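Local coordinates for protein putative alpha/beta hydrolase (Desulfitobacterium hafniense, PDB 4RPC) that is of unproven function but probably acts as a serine hydrolase of the alpha/beta hydrolase family, at residues Lys112-Gly120 and Asp202-Gly210. Sequence-based numbering, arbitrary orientation.
Sequences KVMNLLLDG and DARVSVLIG
Leu116 and Ser206 sit within a ladder in which strands 115-119 and 204-210 run parallel, illustrating how neighbouring strands of an alpha/beta hydrolase sheet are joined. Leu116 N donates to Arg204 O, and Ser206 N returns a nearly straight bond to Leu116 O (2.8 Å, 176°). The alternation continues through Leu118 N to Ser206 O and Leu208 N to Leu118 O, and begins with Arg204 N on Met114 O.

Among side chains, Arg204 reaches alongside Asn115 and grips it side-on: NE and NH2 both point at Asn115 OD1, each 3.0 Å away and close to the guanidinium plane, while the amide is turned 42° from that plane. The bend at chi3 (61°) brings both nitrogens round to this oxygen. A water also donates to Asn115 OD1 and to Arg204 O. A leucine in place of Arg204 would probably strip Asn115 OD1 of both protein donors, leaving the amide held mainly through ND2 on Gln90 O and the water.

On the face carrying Leu116, Leu118 and Val205, Leu118 CD1 meets Val205 CG1 at 3.9 Å; Ala203, just before strand 204-210, turns its CB toward the partner strand, 4.0 Å from Leu116 CG.

Helix 249-259 packs over the Asn115, Leu117 and Leu208 face, while strands 88-95 and 232-236 flank the pair within the sheet.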
ATOM      1  N   LYS A 112      16.227  -5.822  -6.653  1.00 39.73           N
ATOM      2  CA  LYS A 112      15.880  -7.128  -6.122  1.00 38.79           C
ATOM      3  C   LYS A 112      15.084  -7.020  -4.830  1.00 33.51           C
ATOM      4  O   LYS A 112      15.457  -6.282  -3.907  1.00 31.42           O
ATOM      5  CB  LYS A 112      17.128  -7.983  -5.878  1.00 43.72           C
ATOM      6  CG  LYS A 112      16.936  -9.139  -4.876  1.00 45.19           C
ATOM      7  CD  LYS A 112      17.772 -10.374  -5.208  1.00 52.07           C
ATOM      8  CE  LYS A 112      19.258 -10.089  -5.364  1.00 54.38           C
ATOM      9  NZ  LYS A 112      19.917 -11.186  -6.143  1.00 59.70           N
ATOM     10  N   VAL A 113      14.008  -7.790  -4.770  1.00 29.29           N
ATOM     11  CA  VAL A 113      13.064  -7.730  -3.673  1.00 28.35           C
ATOM     12  C   VAL A 113      12.934  -9.118  -3.005  1.00 27.36           C
ATOM     13  O   VAL A 113      12.529 -10.103  -3.671  1.00 26.61           O
ATOM     14  CB  VAL A 113      11.693  -7.300  -4.190  1.00 28.44           C
ATOM     15  CG1 VAL A 113      10.681  -7.282  -3.052  1.00 28.49           C
ATOM     16  CG2 VAL A 113      11.766  -5.910  -4.844  1.00 30.81           C
HETATM   17  N   MSE A 114      13.228  -9.205  -1.720  1.00 24.92           N
HETATM   18  CA  MSE A 114      13.215 -10.532  -1.069  1.00 27.57           C
HETATM   19  C   MSE A 114      11.849 -10.866  -0.570  1.00 25.27           C
HETATM   20  O   MSE A 114      11.455 -12.000  -0.641  1.00 26.65           O
HETATM   21  CB  MSE A 114      14.159 -10.765   0.108  1.00 30.73           C
HETATM   22  CG  MSE A 114      15.160 -11.913  -0.233  1.00 37.41           C
HETATM   23 SE   MSE A 114      16.367 -11.338  -1.680  0.82 38.53          SE
HETATM   24  CE  MSE A 114      16.602  -9.691  -0.659  1.00 39.18           C
ATOM     25  N   ASN A 115      11.113  -9.899  -0.039  1.00 22.58           N
ATOM     26  CA  ASN A 115       9.825 -10.172   0.568  1.00 21.69           C
ATOM     27  C   ASN A 115       8.848  -9.077   0.228  1.00 20.53           C
ATOM     28  O   ASN A 115       9.185  -7.874   0.326  1.00 19.61           O
ATOM     29  CB  ASN A 115       9.935 -10.196   2.102  1.00 22.40           C
ATOM     30  CG  ASN A 115      10.735 -11.390   2.651  1.00 24.31           C
ATOM     31  OD1 ASN A 115      10.163 -12.452   2.943  1.00 26.18           O
ATOM     32  ND2 ASN A 115      12.020 -11.185   2.882  1.00 24.28           N
ATOM     33  N   LEU A 116       7.615  -9.454  -0.065  1.00 21.38           N
ATOM     34  CA  LEU A 116       6.551  -8.491  -0.297  1.00 19.57           C
ATOM     35  C   LEU A 116       5.575  -8.731   0.800  1.00 20.43           C
ATOM     36  O   LEU A 116       5.235  -9.890   1.052  1.00 21.19           O
ATOM     37  CB  LEU A 116       5.871  -8.717  -1.624  1.00 20.19           C
ATOM     38  CG  LEU A 116       6.617  -8.342  -2.863  1.00 20.61           C
ATOM     39  CD1 LEU A 116       5.800  -8.781  -4.048  1.00 22.22           C
ATOM     40  CD2 LEU A 116       6.852  -6.869  -2.919  1.00 20.91           C
ATOM     41  N   LEU A 117       5.165  -7.655   1.499  1.00 19.52           N
ATOM     42  CA  LEU A 117       4.053  -7.741   2.439  1.00 20.59           C
ATOM     43  C   LEU A 117       2.938  -6.899   1.894  1.00 18.92           C
ATOM     44  O   LEU A 117       3.071  -5.649   1.816  1.00 18.08           O
ATOM     45  CB  LEU A 117       4.434  -7.200   3.795  1.00 22.40           C
ATOM     46  CG  LEU A 117       5.245  -8.089   4.722  1.00 24.78           C
ATOM     47  CD1 LEU A 117       6.628  -8.302   4.189  1.00 24.71           C
ATOM     48  CD2 LEU A 117       5.254  -7.553   6.152  1.00 26.92           C
ATOM     49  N   LEU A 118       1.850  -7.536   1.550  1.00 18.47           N
ATOM     50  CA  LEU A 118       0.822  -6.867   0.815  1.00 18.55           C
ATOM     51  C   LEU A 118      -0.408  -6.794   1.636  1.00 20.67           C
ATOM     52  O   LEU A 118      -0.979  -7.828   1.982  1.00 20.20           O
ATOM     53  CB  LEU A 118       0.573  -7.603  -0.502  1.00 18.45           C
ATOM     54  CG  LEU A 118       1.802  -7.856  -1.337  1.00 17.72           C
ATOM     55  CD1 LEU A 118       1.492  -8.748  -2.545  1.00 18.68           C
ATOM     56  CD2 LEU A 118       2.417  -6.525  -1.797  1.00 17.13           C
ATOM     57  N   ASP A 119      -0.814  -5.567   1.971  1.00 21.84           N
ATOM     58  CA  ASP A 119      -1.940  -5.350   2.863  1.00 25.47           C
ATOM     59  C   ASP A 119      -3.028  -4.677   2.042  1.00 26.54           C
ATOM     60  O   ASP A 119      -2.829  -3.553   1.610  1.00 26.14           O
ATOM     61  CB  ASP A 119      -1.445  -4.466   4.056  1.00 28.85           C
ATOM     62  CG  ASP A 119      -2.410  -4.410   5.301  1.00 33.88           C
ATOM     63  OD1 ASP A 119      -3.591  -4.878   5.237  1.00 38.51           O
ATOM     64  OD2 ASP A 119      -1.968  -3.857   6.377  1.00 33.85           O
ATOM     65  N   GLY A 120      -4.173  -5.345   1.818  1.00 27.28           N
ATOM     66  CA  GLY A 120      -5.315  -4.752   1.117  1.00 27.46           C
ATOM     67  C   GLY A 120      -5.097  -4.340  -0.328  1.00 27.75           C
ATOM     68  O   GLY A 120      -5.658  -3.339  -0.817  1.00 27.75           O
ATOM     69  N   ASP A 202      10.327 -13.428  -7.777  1.00 35.53           N
ATOM     70  CA  ASP A 202      11.206 -14.186  -6.913  1.00 36.86           C
ATOM     71  C   ASP A 202      10.878 -13.979  -5.440  1.00 32.72           C
ATOM     72  O   ASP A 202      11.076 -14.871  -4.650  1.00 32.60           O
ATOM     73  CB  ASP A 202      12.641 -13.776  -7.162  1.00 41.30           C
ATOM     74  CG  ASP A 202      13.189 -14.346  -8.441  1.00 49.94           C
ATOM     75  OD1 ASP A 202      12.409 -15.011  -9.185  1.00 54.69           O
ATOM     76  OD2 ASP A 202      14.408 -14.139  -8.685  1.00 56.69           O
ATOM     77  N   ALA A 203      10.334 -12.825  -5.099  1.00 27.88           N
ATOM     78  CA  ALA A 203      10.044 -12.491  -3.719  1.00 27.01           C
ATOM     79  C   ALA A 203       9.110 -13.492  -3.043  1.00 27.81           C
ATOM     80  O   ALA A 203       8.162 -13.973  -3.656  1.00 27.42           O
ATOM     81  CB  ALA A 203       9.439 -11.108  -3.642  1.00 24.81           C
ATOM     82  N   ARG A 204       9.350 -13.774  -1.767  1.00 27.96           N
ATOM     83  CA  ARG A 204       8.340 -14.454  -0.989  1.00 28.39           C
ATOM     84  C   ARG A 204       7.231 -13.448  -0.731  1.00 26.77           C
ATOM     85  O   ARG A 204       7.494 -12.337  -0.319  1.00 25.82           O
ATOM     86  CB  ARG A 204       8.880 -14.861   0.351  1.00 30.70           C
ATOM     87  CG  ARG A 204       7.811 -15.522   1.203  1.00 34.07           C
ATOM     88  CD  ARG A 204       8.465 -16.273   2.361  1.00 39.45           C
ATOM     89  NE  ARG A 204       9.213 -15.320   3.181  1.00 42.24           N
ATOM     90  CZ  ARG A 204       9.967 -15.637   4.234  1.00 44.00           C
ATOM     91  NH1 ARG A 204      10.089 -16.907   4.644  1.00 44.24           N
ATOM     92  NH2 ARG A 204      10.598 -14.659   4.872  1.00 42.84           N
ATOM     93  N   VAL A 205       5.996 -13.844  -0.941  1.00 25.43           N
ATOM     94  CA  VAL A 205       4.855 -12.986  -0.768  1.00 24.63           C
ATOM     95  C   VAL A 205       4.096 -13.352   0.522  1.00 25.41           C
ATOM     96  O   VAL A 205       3.610 -14.502   0.710  1.00 25.73           O
ATOM     97  CB  VAL A 205       3.907 -13.146  -1.967  1.00 24.87           C
ATOM     98  CG1 VAL A 205       2.610 -12.383  -1.725  1.00 25.01           C
ATOM     99  CG2 VAL A 205       4.560 -12.628  -3.244  1.00 24.59           C
ATOM    100  N   SER A 206       3.940 -12.363   1.385  1.00 24.69           N
ATOM    101  CA  SER A 206       3.068 -12.493   2.517  1.00 25.76           C
ATOM    102  C   SER A 206       1.904 -11.497   2.330  1.00 25.67           C
ATOM    103  O   SER A 206       2.121 -10.293   2.064  1.00 25.15           O
ATOM    104  CB  SER A 206       3.862 -12.191   3.770  1.00 26.18           C
ATOM    105  OG  SER A 206       5.127 -12.881   3.719  1.00 26.64           O
ATOM    106  N   VAL A 207       0.682 -11.995   2.497  1.00 26.86           N
ATOM    107  CA  VAL A 207      -0.538 -11.204   2.427  1.00 26.61           C
ATOM    108  C   VAL A 207      -1.189 -10.997   3.811  1.00 28.38           C
ATOM    109  O   VAL A 207      -1.535 -11.981   4.523  1.00 27.89           O
ATOM    110  CB  VAL A 207      -1.547 -11.946   1.550  1.00 28.25           C
ATOM    111  CG1 VAL A 207      -2.663 -11.006   1.067  1.00 28.31           C
ATOM    112  CG2 VAL A 207      -0.847 -12.561   0.360  1.00 28.80           C
ATOM    113  N   LEU A 208      -1.373  -9.738   4.194  1.00 28.39           N
ATOM    114  CA  LEU A 208      -2.132  -9.406   5.386  1.00 30.36           C
ATOM    115  C   LEU A 208      -3.597  -9.155   4.977  1.00 32.58           C
ATOM    116  O   LEU A 208      -3.898  -8.395   4.047  1.00 33.38           O
ATOM    117  CB  LEU A 208      -1.552  -8.218   6.130  1.00 29.92           C
ATOM    118  CG  LEU A 208      -0.053  -7.997   6.083  1.00 30.33           C
ATOM    119  CD1 LEU A 208       0.435  -7.325   7.354  1.00 31.10           C
ATOM    120  CD2 LEU A 208       0.818  -9.183   5.771  1.00 31.25           C
ATOM    121  N   ILE A 209      -4.492  -9.840   5.676  1.00 34.25           N
ATOM    122  CA  ILE A 209      -5.918  -9.800   5.415  1.00 34.74           C
ATOM    123  C   ILE A 209      -6.657  -9.504   6.736  1.00 34.26           C
ATOM    124  O   ILE A 209      -6.423 -10.169   7.731  1.00 32.73           O
ATOM    125  CB  ILE A 209      -6.403 -11.174   4.867  1.00 37.43           C
ATOM    126  CG1 ILE A 209      -5.695 -11.532   3.542  1.00 36.85           C
ATOM    127  CG2 ILE A 209      -7.922 -11.161   4.696  1.00 38.24           C
ATOM    128  CD1 ILE A 209      -5.942 -12.936   3.041  1.00 38.05           C
ATOM    129  N   GLY A 210      -7.512  -8.485   6.725  1.00 34.26           N
ATOM    130  CA  GLY A 210      -8.439  -8.226   7.809  1.00 35.51           C
ATOM    131  C   GLY A 210      -9.634  -9.149   7.670  1.00 37.66           C
ATOM    132  O   GLY A 210     -10.267  -9.196   6.613  1.00 40.70           O
TER
HETATM  133  O   HOH W   1       7.295 -12.258   2.628  1.00 23.79           O
HETATM  134  O   HOH W   2      -5.885  -8.279   2.032  1.00 45.89           O